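Local atomic coordinates of putative calcium binding protein (PDB entry 3AKB), a protein that binds calcium ions in EF-hand loops and probably takes part in calcium-mediated regulation in Streptomyces coelicolor. Residues Arg9-Phe13 / Ile72-Phe77; Ile21-Phe26 / Glu54-Leu60; Ala32-Phe37 / Arg122-Phe127; Phe92-Arg97 / Val155-Ala159. The protein carries 2 engineered substitutions. All coordinates share one frame; numbering follows the deposited sequence.

Contact 1: residues Arg9-Phe13 / Ile72-Phe77. With CA (calcium ion), chain F.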
loop_
_atom_site.group_PDB
_atom_site.type_symbol
_atom_site.label_atom_id
_atom_site.label_comp_id
_atom_site.label_asym_id
_atom_site.label_seq_id
_atom_site.Cartn_x
_atom_site.Cartn_y
_atom_site.Cartn_z
ATOM N N ARG A 9 -3.938 10.047 3.207
ATOM C CA ARG A 9 -2.808 9.380 2.562
ATOM C C ARG A 9 -1.683 9.147 3.562
ATOM O O ARG A 9 -1.074 8.076 3.583
ATOM C CB ARG A 9 -2.333 10.165 1.323
ATOM C CG ARG A 9 -3.111 9.857 0.019
ATOM C CD ARG A 9 -4.506 10.425 0.079
ATOM N NE ARG A 9 -5.269 10.204 -1.147
ATOM C CZ ARG A 9 -6.510 10.659 -1.309
ATOM N NH1 ARG A 9 -7.081 11.337 -0.324
ATOM N NH2 ARG A 9 -7.186 10.392 -2.429
ATOM N N PHE A 10 -1.424 10.137 4.403
ATOM C CA PHE A 10 -0.433 9.975 5.459
ATOM C C PHE A 10 -0.768 8.815 6.390
ATOM O O PHE A 10 0.106 8.012 6.723
ATOM C CB PHE A 10 -0.254 11.269 6.268
ATOM C CG PHE A 10 0.858 11.188 7.291
ATOM C CD1 PHE A 10 2.179 11.344 6.894
ATOM C CD2 PHE A 10 0.583 10.948 8.623
ATOM C CE1 PHE A 10 3.224 11.247 7.827
ATOM C CE2 PHE A 10 1.624 10.848 9.562
ATOM C CZ PHE A 10 2.942 11.007 9.146
ATOM N N THR A 11 -2.015 8.758 6.843
ATOM C CA THR A 11 -2.491 7.705 7.730
ATOM C C THR A 11 -2.308 6.310 7.120
ATOM O O THR A 11 -1.973 5.357 7.836
ATOM C CB THR A 11 -3.983 7.942 8.108
ATOM O OG1 THR A 11 -4.121 9.208 8.772
ATOM C CG2 THR A 11 -4.516 6.845 9.035
ATOM N N THR A 12 -2.514 6.189 5.810
ATOM C CA THR A 12 -2.366 4.910 5.135
ATOM C C THR A 12 -0.919 4.431 5.286
ATOM O O THR A 12 -0.673 3.244 5.507
ATOM C CB THR A 12 -2.742 5.016 3.640
ATOM O OG1 THR A 12 -4.133 5.372 3.532
ATOM C CG2 THR A 12 -2.493 3.688 2.935
ATOM N N PHE A 13 0.043 5.343 5.211
ATOM C CA PHE A 13 1.456 4.959 5.366
ATOM C C PHE A 13 1.854 4.791 6.840
ATOM O O PHE A 13 2.655 3.920 7.189
ATOM C CB PHE A 13 2.380 6.007 4.728
ATOM C CG PHE A 13 2.409 5.984 3.212
ATOM C CD1 PHE A 13 2.636 4.801 2.507
ATOM C CD2 PHE A 13 2.285 7.184 2.495
ATOM C CE1 PHE A 13 2.700 4.821 1.077
ATOM C CE2 PHE A 13 2.351 7.211 1.073
ATOM C CZ PHE A 13 2.556 6.020 0.373
ATOM N N ILE A 72 9.752 9.783 8.357
ATOM C CA ILE A 72 9.074 10.805 7.555
ATOM C C ILE A 72 7.993 11.425 8.423
ATOM O O ILE A 72 7.012 10.767 8.771
ATOM C CB ILE A 72 8.400 10.199 6.307
ATOM C CG1 ILE A 72 9.442 9.477 5.441
ATOM C CG2 ILE A 72 7.670 11.296 5.514
ATOM C CD1 ILE A 72 8.825 8.537 4.376
ATOM N N THR A 73 8.188 12.687 8.806
ATOM C CA THR A 73 7.214 13.385 9.631
ATOM C C THR A 73 5.985 13.799 8.821
ATOM O O THR A 73 6.038 13.846 7.581
ATOM C CB THR A 73 7.826 14.641 10.285
ATOM O OG1 THR A 73 8.277 15.526 9.261
ATOM C CG2 THR A 73 8.983 14.279 11.180
ATOM N N ARG A 74 4.890 14.075 9.536
ATOM C CA ARG A 74 3.715 14.695 8.938
ATOM C C ARG A 74 4.120 15.904 8.100
ATOM O O ARG A 74 3.717 16.023 6.941
ATOM C CB ARG A 74 2.743 15.110 10.036
ATOM C CG ARG A 74 1.283 15.215 9.593
ATOM C CD ARG A 74 0.377 15.434 10.800
ATOM N NE ARG A 74 0.322 14.267 11.682
ATOM C CZ ARG A 74 -0.539 13.263 11.549
ATOM N NH1 ARG A 74 -1.423 13.266 10.555
ATOM N NH2 ARG A 74 -0.514 12.252 12.411
ATOM N N GLU A 75 4.957 16.779 8.666
ATOM C CA GLU A 75 5.413 17.982 7.966
ATOM C C GLU A 75 6.159 17.675 6.667
ATOM O O GLU A 75 5.879 18.285 5.627
ATOM C CB GLU A 75 6.250 18.869 8.899
ATOM C CG GLU A 75 6.356 20.336 8.484
ATOM C CD GLU A 75 5.029 21.094 8.538
ATOM O OE1 GLU A 75 4.003 20.528 8.974
ATOM O OE2 GLU A 75 5.015 22.275 8.133
ATOM N N GLU A 76 7.090 16.717 6.716
ATOM C CA GLU A 76 7.816 16.266 5.530
ATOM C C GLU A 76 6.882 15.728 4.438
ATOM O O GLU A 76 7.094 15.959 3.231
ATOM C CB GLU A 76 8.840 15.189 5.913
ATOM C CG GLU A 76 10.113 15.764 6.507
ATOM C CD GLU A 76 11.096 14.691 6.963
ATOM O OE1 GLU A 76 10.662 13.686 7.538
ATOM O OE2 GLU A 76 12.307 14.859 6.757
ATOM N N PHE A 77 5.862 15.002 4.868
ATOM C CA PHE A 77 4.896 14.444 3.930
ATOM C C PHE A 77 4.022 15.528 3.309
ATOM O O PHE A 77 3.864 15.551 2.100
ATOM C CB PHE A 77 4.029 13.387 4.607
ATOM C CG PHE A 77 3.155 12.631 3.652
ATOM C CD1 PHE A 77 3.669 11.557 2.927
ATOM C CD2 PHE A 77 1.825 12.992 3.466
ATOM C CE1 PHE A 77 2.871 10.851 2.026
ATOM C CE2 PHE A 77 1.030 12.284 2.572
ATOM C CZ PHE A 77 1.543 11.221 1.858
HETATM CA CA CA F . 12.914 12.880 8.274
HETATM O O HOH W 1 12.362 14.030 10.437
#
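F10 reaches from helix 2-13 to the start of helix 74-87, where it meets R74 and F77. CG stands anti to the backbone N (chi1 -175°), which directs the ring toward R74 and F77. Its CB already touches the F77 ring, 3.9 Å from F77 CD2. Next along, F10 CD1 is 3.6 Å from F77 CB, and this edge of F10 is turned toward the face of F77 in an offset edge-to-face pair (centroids 5.5 Å apart, planes at 62°). F10 CE1 then comes to 3.7 Å from R74 CA, with I72 O at the ring edge. On the other flank, F10 CE2 sits over the centre of the R74 guanidinium, 3.8 Å from R74 CZ, and F10 CD2 is 3.6 Å from R74 NH1; the planes are 52° apart, so this is no flat stack. The tip, F10 CZ, lies against the R74 backbone, 3.7 Å from R74 N. F13 extends the aromatic cluster, its CD2 3.7 Å from F77 CE1. At the start of helix 74-87, T73 and E76 form a capping box, while both E76 carboxylate oxygens bind calcium. Aromatic packing between the helix before one calcium loop and the helix after the next is characteristic of an EF-hand pair.

Contact 2: residues Ile21-Phe26 / Glu54-Leu60. With CA (calcium ion), chain H; CA (calcium ion), chain E.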
loop_
_atom_site.group_PDB
_atom_site.type_symbol
_atom_site.label_atom_id
_atom_site.label_comp_id
_atom_site.label_asym_id
_atom_site.label_seq_id
_atom_site.Cartn_x
_atom_site.Cartn_y
_atom_site.Cartn_z
ATOM N N ILE A 21 6.349 8.206 9.600
ATOM C CA ILE A 21 6.460 6.967 8.827
ATOM C C ILE A 21 7.887 6.432 8.971
ATOM O O ILE A 21 8.851 7.178 8.714
ATOM C CB ILE A 21 6.121 7.211 7.349
ATOM C CG1 ILE A 21 4.716 7.837 7.238
ATOM C CG2 ILE A 21 6.186 5.893 6.569
ATOM C CD1 ILE A 21 4.459 8.598 5.958
ATOM N N ASP A 22 7.990 5.166 9.397
ATOM C CA ASP A 22 9.244 4.403 9.577
ATOM C C ASP A 22 9.223 3.169 8.686
ATOM O O ASP A 22 8.164 2.718 8.245
ATOM C CB ASP A 22 9.313 3.761 10.989
ATOM C CG ASP A 22 9.611 4.723 12.087
ATOM O OD1 ASP A 22 10.441 5.658 11.951
ATOM O OD2 ASP A 22 8.983 4.501 13.140
ATOM N N ARG A 23 10.397 2.556 8.511
ATOM C CA ARG A 23 10.437 1.260 7.843
ATOM C C ARG A 23 9.513 0.293 8.580
ATOM O O ARG A 23 8.881 -0.533 7.955
ATOM C CB ARG A 23 11.851 0.695 7.767
ATOM C CG ARG A 23 11.942 -0.526 6.865
ATOM C CD ARG A 23 13.324 -1.112 6.894
ATOM N NE ARG A 23 13.523 -1.881 8.112
ATOM C CZ ARG A 23 14.529 -2.723 8.299
ATOM N NH1 ARG A 23 15.458 -2.884 7.349
ATOM N NH2 ARG A 23 14.606 -3.368 9.450
ATOM N N SER A 24 9.435 0.416 9.902
ATOM C CA SER A 24 8.640 -0.516 10.712
ATOM C C SER A 24 7.141 -0.419 10.416
ATOM O O SER A 24 6.401 -1.393 10.593
ATOM C CB SER A 24 8.893 -0.359 12.198
ATOM O OG SER A 24 8.555 0.936 12.612
ATOM N N ASP A 25 6.670 0.728 9.938
ATOM C CA ASP A 25 5.255 0.822 9.535
ATOM C C ASP A 25 4.986 -0.143 8.396
ATOM O O ASP A 25 3.945 -0.832 8.368
ATOM C CB ASP A 25 4.925 2.242 9.062
ATOM C CG ASP A 25 4.696 3.245 10.205
ATOM O OD1 ASP A 25 3.844 3.006 11.103
ATOM O OD2 ASP A 25 5.381 4.304 10.189
ATOM N N PHE A 26 5.933 -0.190 7.458
ATOM C CA PHE A 26 5.840 -1.049 6.258
ATOM C C PHE A 26 6.035 -2.525 6.591
ATOM O O PHE A 26 5.271 -3.366 6.111
ATOM C CB PHE A 26 6.849 -0.583 5.211
ATOM C CG PHE A 26 6.448 0.686 4.511
ATOM C CD1 PHE A 26 5.783 0.629 3.280
ATOM C CD2 PHE A 26 6.759 1.940 5.056
ATOM C CE1 PHE A 26 5.410 1.788 2.619
ATOM C CE2 PHE A 26 6.370 3.095 4.387
ATOM C CZ PHE A 26 5.691 3.009 3.174
ATOM N N GLU A 54 9.945 -3.292 1.895
ATOM C CA GLU A 54 11.175 -2.513 2.158
ATOM C C GLU A 54 11.492 -1.589 0.972
ATOM O O GLU A 54 11.909 -0.421 1.159
ATOM C CB GLU A 54 12.356 -3.426 2.492
ATOM C CG GLU A 54 13.590 -2.673 3.054
ATOM C CD GLU A 54 14.509 -2.070 2.002
ATOM O OE1 GLU A 54 14.362 -2.396 0.811
ATOM O OE2 GLU A 54 15.394 -1.261 2.384
ATOM N N ALA A 55 11.307 -2.111 -0.240
ATOM C CA ALA A 55 11.568 -1.311 -1.433
ATOM C C ALA A 55 10.605 -0.119 -1.524
ATOM O O ALA A 55 11.002 0.966 -1.946
ATOM C CB ALA A 55 11.465 -2.188 -2.669
ATOM N N LEU A 56 9.359 -0.326 -1.117
ATOM C CA LEU A 56 8.386 0.772 -1.146
ATOM C C LEU A 56 8.774 1.827 -0.116
ATOM O O LEU A 56 8.684 3.014 -0.399
ATOM C CB LEU A 56 6.964 0.261 -0.923
ATOM C CG LEU A 56 5.805 1.268 -0.953
ATOM C CD1 LEU A 56 5.917 2.225 -2.134
ATOM C CD2 LEU A 56 4.503 0.493 -1.016
ATOM N N TRP A 57 9.162 1.392 1.083
ATOM C CA TRP A 57 9.684 2.303 2.068
ATOM C C TRP A 57 10.821 3.148 1.489
ATOM O O TRP A 57 10.808 4.367 1.647
ATOM C CB TRP A 57 10.169 1.517 3.303
ATOM C CG TRP A 57 11.198 2.280 4.079
ATOM C CD1 TRP A 57 12.529 1.970 4.203
ATOM C CD2 TRP A 57 10.993 3.501 4.819
ATOM N NE1 TRP A 57 13.164 2.907 4.994
ATOM C CE2 TRP A 57 12.250 3.862 5.373
ATOM C CE3 TRP A 57 9.875 4.320 5.072
ATOM C CZ2 TRP A 57 12.414 5.003 6.178
ATOM C CZ3 TRP A 57 10.053 5.469 5.858
ATOM C CH2 TRP A 57 11.310 5.794 6.405
ATOM N N GLN A 58 11.798 2.510 0.842
ATOM C CA GLN A 58 12.925 3.273 0.275
ATOM C C GLN A 58 12.441 4.249 -0.781
ATOM O O GLN A 58 12.969 5.356 -0.882
ATOM C CB GLN A 58 14.003 2.372 -0.314
ATOM C CG GLN A 58 14.689 1.479 0.717
ATOM C CD GLN A 58 15.429 2.209 1.859
ATOM O OE1 GLN A 58 15.864 1.572 2.832
ATOM N NE2 GLN A 58 15.556 3.531 1.762
ATOM N N GLY A 59 11.427 3.857 -1.540
ATOM C CA GLY A 59 10.875 4.758 -2.562
ATOM C C GLY A 59 10.250 5.977 -1.916
ATOM O O GLY A 59 10.421 7.104 -2.386
ATOM N N LEU A 60 9.505 5.764 -0.835
ATOM C CA LEU A 60 8.865 6.902 -0.185
ATOM C C LEU A 60 9.878 7.777 0.538
ATOM O O LEU A 60 9.813 9.017 0.450
ATOM C CB LEU A 60 7.752 6.441 0.770
ATOM C CG LEU A 60 6.902 7.553 1.383
ATOM C CD1 LEU A 60 6.194 8.398 0.317
ATOM C CD2 LEU A 60 5.914 7.003 2.388
HETATM CA CA CA H . 9.674 5.758 14.732
HETATM CA CA CA E . 4.506 5.247 12.254
HETATM O O HOH W 2 6.328 4.160 13.286
HETATM O O HOH W 3 16.256 -1.756 4.906
#
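The indole of W57, on the helix leading into the second EF-hand calcium loop, packs its face against D22 and R23, where the first loop passes into helix 23-37. W57 CG is anti to the backbone N (chi1 156°), which lays the indole against R23. R23 CB stands 3.8 Å from the centroid of the five-membered ring of W57 and only 10° off the normal, a CH-pi contact over the face. I21 O comes to 3.5 Å from W57 CZ3. F26 is held the other way round: W57 CB lies over its ring, 4.1 Å from the centroid, while F26 CE1 meets L56 CG at 3.6 Å and L60 CD2 approaches F26 CZ at the ring edge. R23 and E54 do not pair directly; a water accepts from R23 NH1 and donates to E54 OE2. On the calcium side, D25 OD2 accepts from D22 N (2.9 Å) and both D25 oxygens bind the loop's calcium ion, whereas D22 OD2 binds a second at 2.1 Å. I21 is backbone-bonded to I72 in the short antiparallel sheet that couples the two loops, and its side chain meets F10 and F13 of helix 2-13. L56 and L60 turn to F92 of helix 89-107.

Contact 3: residues Ala32-Phe37 / Arg122-Phe127. Engineered in segment 32-37: M33 (natural residue Leu). With CA (calcium ion), chain J.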
loop_
_atom_site.group_PDB
_atom_site.type_symbol
_atom_site.label_atom_id
_atom_site.label_comp_id
_atom_site.label_asym_id
_atom_site.label_seq_id
_atom_site.Cartn_x
_atom_site.Cartn_y
_atom_site.Cartn_z
ATOM N N ALA A 32 1.167 -8.084 9.093
ATOM C CA ALA A 32 -0.272 -8.220 9.337
ATOM C C ALA A 32 -0.944 -8.902 8.150
ATOM O O ALA A 32 -1.860 -9.716 8.327
ATOM C CB ALA A 32 -0.908 -6.851 9.636
ATOM N N MET A 33 -0.485 -8.601 6.937
ATOM C CA MET A 33 -1.092 -9.245 5.774
ATOM C C MET A 33 -0.754 -10.738 5.740
ATOM O O MET A 33 -1.605 -11.564 5.432
ATOM C CB MET A 33 -0.649 -8.597 4.447
ATOM C CG MET A 33 -1.482 -9.057 3.284
ATOM S SD MET A 33 -0.728 -8.804 1.604
ATOM C CE MET A 33 -2.071 -9.610 0.657
ATOM N N LEU A 34 0.500 -11.075 6.037
ATOM C CA LEU A 34 0.886 -12.476 6.114
ATOM C C LEU A 34 0.086 -13.239 7.161
ATOM O O LEU A 34 -0.301 -14.409 6.929
ATOM C CB LEU A 34 2.391 -12.584 6.402
ATOM C CG LEU A 34 3.256 -12.061 5.258
ATOM C CD1 LEU A 34 4.724 -11.996 5.726
ATOM C CD2 LEU A 34 3.141 -12.874 3.982
ATOM N N ALA A 35 -0.139 -12.610 8.316
ATOM C CA ALA A 35 -0.930 -13.225 9.370
ATOM C C ALA A 35 -2.381 -13.454 8.936
ATOM O O ALA A 35 -2.953 -14.538 9.204
ATOM C CB ALA A 35 -0.859 -12.387 10.627
ATOM N N GLU A 36 -2.956 -12.480 8.219
ATOM C CA GLU A 36 -4.336 -12.586 7.741
ATOM C C GLU A 36 -4.527 -13.810 6.829
ATOM O O GLU A 36 -5.568 -14.498 6.904
ATOM C CB GLU A 36 -4.732 -11.286 7.009
ATOM C CG GLU A 36 -6.076 -11.312 6.267
ATOM C CD GLU A 36 -7.247 -11.483 7.193
ATOM O OE1 GLU A 36 -7.237 -10.857 8.275
ATOM O OE2 GLU A 36 -8.171 -12.257 6.868
ATOM N N PHE A 37 -3.548 -14.054 5.963
ATOM C CA PHE A 37 -3.606 -15.152 4.991
ATOM C C PHE A 37 -2.899 -16.441 5.444
ATOM O O PHE A 37 -2.897 -17.433 4.721
ATOM C CB PHE A 37 -3.087 -14.664 3.649
ATOM C CG PHE A 37 -4.049 -13.753 2.968
ATOM C CD1 PHE A 37 -5.114 -14.283 2.236
ATOM C CD2 PHE A 37 -3.955 -12.372 3.137
ATOM C CE1 PHE A 37 -6.036 -13.418 1.646
ATOM C CE2 PHE A 37 -4.890 -11.506 2.565
ATOM C CZ PHE A 37 -5.918 -12.021 1.815
ATOM N N ARG A 122 -9.918 -8.346 2.453
ATOM C CA ARG A 122 -9.118 -8.838 3.592
ATOM C C ARG A 122 -7.756 -8.181 3.627
ATOM O O ARG A 122 -7.264 -7.807 4.690
ATOM C CB ARG A 122 -8.936 -10.346 3.495
ATOM C CG ARG A 122 -10.198 -11.103 3.806
ATOM C CD ARG A 122 -10.017 -12.606 3.496
ATOM N NE ARG A 122 -8.978 -13.256 4.299
ATOM C CZ ARG A 122 -8.498 -14.471 4.046
ATOM N NH1 ARG A 122 -8.938 -15.147 2.995
ATOM N NH2 ARG A 122 -7.577 -15.005 4.831
ATOM N N ALA A 123 -7.139 -8.061 2.453
ATOM C CA ALA A 123 -5.850 -7.372 2.383
ATOM C C ALA A 123 -5.954 -5.939 2.884
ATOM O O ALA A 123 -5.141 -5.495 3.698
ATOM C CB ALA A 123 -5.268 -7.396 0.948
ATOM N N LEU A 124 -6.966 -5.221 2.401
ATOM C CA LEU A 124 -7.178 -3.842 2.820
ATOM C C LEU A 124 -7.393 -3.722 4.330
ATOM O O LEU A 124 -6.873 -2.776 4.936
ATOM C CB LEU A 124 -8.346 -3.243 2.046
ATOM C CG LEU A 124 -8.031 -3.113 0.548
ATOM C CD1 LEU A 124 -9.245 -2.504 -0.151
ATOM C CD2 LEU A 124 -6.761 -2.313 0.262
ATOM N N THR A 125 -8.127 -4.661 4.934
ATOM C CA THR A 125 -8.305 -4.609 6.393
ATOM C C THR A 125 -6.988 -4.866 7.124
ATOM O O THR A 125 -6.714 -4.263 8.168
ATOM C CB THR A 125 -9.406 -5.519 6.934
ATOM O OG1 THR A 125 -9.059 -6.897 6.736
ATOM C CG2 THR A 125 -10.729 -5.187 6.281
ATOM N N ALA A 126 -6.158 -5.748 6.572
ATOM C CA ALA A 126 -4.830 -5.960 7.170
ATOM C C ALA A 126 -4.022 -4.664 7.174
ATOM O O ALA A 126 -3.219 -4.435 8.088
ATOM C CB ALA A 126 -4.066 -7.066 6.477
ATOM N N PHE A 127 -4.282 -3.804 6.195
ATOM C CA PHE A 127 -3.616 -2.487 6.072
ATOM C C PHE A 127 -4.389 -1.378 6.780
ATOM O O PHE A 127 -4.155 -0.181 6.510
ATOM C CB PHE A 127 -3.389 -2.089 4.593
ATOM C CG PHE A 127 -2.583 -3.089 3.813
ATOM C CD1 PHE A 127 -1.559 -3.802 4.436
ATOM C CD2 PHE A 127 -2.849 -3.328 2.474
ATOM C CE1 PHE A 127 -0.808 -4.751 3.715
ATOM C CE2 PHE A 127 -2.120 -4.267 1.756
ATOM C CZ PHE A 127 -1.096 -4.976 2.386
HETATM CA CA CA J . -11.035 -8.637 7.069
HETATM O O HOH W 4 -9.915 -10.443 8.896
#
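Helices 32-37 and 122-126 cross with their N-to-C directions 138° apart, closer to antiparallel than to parallel, and their axes 8.9 Å apart at closest approach, with M33 CA and A126 CA only 5.2 Å apart. The small A126 lies at this point, its CB 3.8 Å from M33 CA. M33, an engineered substitution for leucine, extends alongside, its CE meeting A123 CB at 3.9 Å and its SD making an oblique Met-aromatic contact with F127. At the other end R122, its chain bent at chi3, grips E36 side-on with two nitrogens. The salt bridge from R122 NE to E36 OE2 measures 2.9 Å and is nearly straight (162°), reaching the anti side of the carboxylate; R122 NH2 bonds E36 O, also at 2.9 Å, from above the carbonyl plane. The guanidinium lies flat on F37, centres 4.2 Å apart and planes at 27°, so its two bonds and the ring fix its rotation. R122 NH1 has a further salt bridge to D119. With a leucine in place of R122, E36 and D119 would probably lose their charged mate and F37 its stacked partner. E36 OE1 accepts from a water that also binds a calcium ion held by T125 OG1. M33 also touches A103 and A107 of helix 89-107 and L49 of helix 44-64, while L124 and T125 lean on A134 of helix 131-141.

Contact 4: residues Phe92-Arg97 / Val155-Ala159. Engineered in segment 92-97: M95 (natural residue Ile).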
loop_
_atom_site.group_PDB
_atom_site.type_symbol
_atom_site.label_atom_id
_atom_site.label_comp_id
_atom_site.label_asym_id
_atom_site.label_seq_id
_atom_site.Cartn_x
_atom_site.Cartn_y
_atom_site.Cartn_z
ATOM N N PHE A 92 6.115 6.611 -8.888
ATOM C CA PHE A 92 5.990 6.126 -7.517
ATOM C C PHE A 92 5.306 4.757 -7.480
ATOM O O PHE A 92 5.775 3.848 -6.800
ATOM C CB PHE A 92 5.252 7.110 -6.621
ATOM C CG PHE A 92 5.151 6.645 -5.182
ATOM C CD1 PHE A 92 6.289 6.504 -4.399
ATOM C CD2 PHE A 92 3.924 6.363 -4.623
ATOM C CE1 PHE A 92 6.191 6.087 -3.065
ATOM C CE2 PHE A 92 3.818 5.945 -3.271
ATOM C CZ PHE A 92 4.964 5.793 -2.507
ATOM N N ALA A 93 4.215 4.609 -8.241
ATOM C CA ALA A 93 3.511 3.322 -8.325
ATOM C C ALA A 93 4.417 2.201 -8.813
ATOM O O ALA A 93 4.284 1.062 -8.346
ATOM C CB ALA A 93 2.285 3.437 -9.208
ATOM N N GLU A 94 5.334 2.503 -9.739
ATOM C CA GLU A 94 6.331 1.523 -10.129
ATOM C C GLU A 94 7.250 1.099 -8.988
ATOM O O GLU A 94 7.659 -0.066 -8.938
ATOM C CB GLU A 94 7.153 1.971 -11.348
ATOM C CG GLU A 94 6.364 2.022 -12.648
ATOM C CD GLU A 94 5.668 0.700 -13.009
ATOM O OE1 GLU A 94 6.291 -0.374 -12.850
ATOM O OE2 GLU A 94 4.488 0.748 -13.430
ATOM N N MET A 95 7.585 2.018 -8.082
ATOM C CA MET A 95 8.410 1.654 -6.906
ATOM C C MET A 95 7.630 0.713 -5.981
ATOM O O MET A 95 8.229 -0.094 -5.260
ATOM C CB MET A 95 8.890 2.903 -6.154
ATOM C CG MET A 95 9.794 3.795 -6.997
ATOM S SD MET A 95 11.514 3.235 -7.029
ATOM C CE MET A 95 12.213 3.692 -5.442
ATOM N N ALA A 96 6.301 0.801 -6.047
ATOM C CA ALA A 96 5.404 -0.098 -5.278
ATOM C C ALA A 96 5.082 -1.422 -5.950
ATOM O O ALA A 96 4.481 -2.313 -5.310
ATOM C CB ALA A 96 4.096 0.596 -4.943
ATOM N N ARG A 97 5.411 -1.556 -7.231
ATOM C CA ARG A 97 4.991 -2.732 -7.963
ATOM C C ARG A 97 5.507 -4.044 -7.323
ATOM O O ARG A 97 4.752 -4.993 -7.232
ATOM C CB ARG A 97 5.416 -2.657 -9.442
ATOM C CG ARG A 97 4.732 -3.714 -10.272
ATOM C CD ARG A 97 5.160 -3.681 -11.737
ATOM N NE ARG A 97 4.515 -2.572 -12.438
ATOM C CZ ARG A 97 3.328 -2.624 -13.021
ATOM N NH1 ARG A 97 2.595 -3.719 -12.977
ATOM N NH2 ARG A 97 2.871 -1.556 -13.649
ATOM N N VAL A 155 -2.268 -1.497 -9.639
ATOM C CA VAL A 155 -1.150 -0.570 -9.752
ATOM C C VAL A 155 -1.603 0.849 -10.133
ATOM O O VAL A 155 -1.245 1.800 -9.446
ATOM C CB VAL A 155 0.025 -1.122 -10.609
ATOM C CG1 VAL A 155 1.156 -0.102 -10.719
ATOM C CG2 VAL A 155 0.556 -2.410 -9.979
ATOM N N PRO A 156 -2.442 1.001 -11.190
ATOM C CA PRO A 156 -2.949 2.364 -11.450
ATOM C C PRO A 156 -3.870 2.915 -10.346
ATOM O O PRO A 156 -3.885 4.122 -10.102
ATOM C CB PRO A 156 -3.721 2.213 -12.767
ATOM C CG PRO A 156 -4.025 0.801 -12.880
ATOM C CD PRO A 156 -2.912 0.044 -12.208
ATOM N N ALA A 157 -4.619 2.051 -9.655
ATOM C CA ALA A 157 -5.431 2.540 -8.509
ATOM C C ALA A 157 -4.533 3.089 -7.393
ATOM O O ALA A 157 -4.855 4.089 -6.753
ATOM C CB ALA A 157 -6.317 1.451 -7.967
ATOM N N PHE A 158 -3.403 2.426 -7.169
ATOM C CA PHE A 158 -2.449 2.861 -6.167
ATOM C C PHE A 158 -1.888 4.230 -6.594
ATOM O O PHE A 158 -1.863 5.161 -5.784
ATOM C CB PHE A 158 -1.358 1.791 -6.028
ATOM C CG PHE A 158 -0.261 2.140 -5.052
ATOM C CD1 PHE A 158 -0.265 1.591 -3.773
ATOM C CD2 PHE A 158 0.802 2.976 -5.432
ATOM C CE1 PHE A 158 0.740 1.917 -2.861
ATOM C CE2 PHE A 158 1.822 3.290 -4.531
ATOM C CZ PHE A 158 1.793 2.751 -3.254
ATOM N N ALA A 159 -1.505 4.347 -7.870
ATOM C CA ALA A 159 -0.993 5.600 -8.446
ATOM C C ALA A 159 -2.003 6.745 -8.267
ATOM O O ALA A 159 -1.635 7.867 -7.887
ATOM C CB ALA A 159 -0.670 5.418 -9.920
#
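A96 CB lies over one face of the F158 ring, 3.5 Å from F158 CE2, in a CH-pi contact. F158 gets there because its CG is anti to the backbone N, projecting the ring from helix 151-161 toward helix 89-107. F92 comes in obliquely, F92 CE2 to F158 CE2 at 3.6 Å; the two ring planes are within 27° of parallel but slid so far apart that they barely overlap. Beside them A93 CB and A159 CB meet at 3.6 Å. That alanine pair marks the closest backbone approach, 5.0 Å between A93 CA and A159 CA, on axes that come within 9.0 Å and run 132° apart. V155 CG1 sits over one face of the R97 guanidinium, 3.7 Å from R97 NH2. What positions that group is E94: R97 NE bonds E94 OE1 at 2.9 Å and R97 NH2 bonds E94 OE2 at 2.8 Å, nearly straight at 170° and on the syn lone pair. A second salt bridge joins R97 NH1 to E151. A methionine in place of R97 would probably leave E94 and E151 without their shared positive mate and V155 without the flat group it rests on. Further out, F162 meets the F158 ring, and L56 and L60 of helix 44-64 back F92. Helix 89-107, entering the loop of D108, thus crosses helix 151-161, leaving the loop of D142, as in the EF-hand pair of the later half.

How the contacts relate
From the N terminus, helix 2-13 meets residues 72-77 in contact 1, closing a loop that spans the first two calcium loops. Contact 2 is nested inside it, and the two touch through the I21-I72 bond and the packing of F10 and F13 on I21. Contact 3 opens inside contact 1, after the first segment of contact 2, and closes at 122-127, between the two segments of contact 4, and thus crosses all three; it ties helix 23-37, shared with contact 2, to helix 117-126 of the later half. Contact 4 closes the last loop, in series after contacts 1 and 2, and touches both: F92 meets F13 and L56. Contacts 3 and 4 lie on opposite sides of the chain's centre.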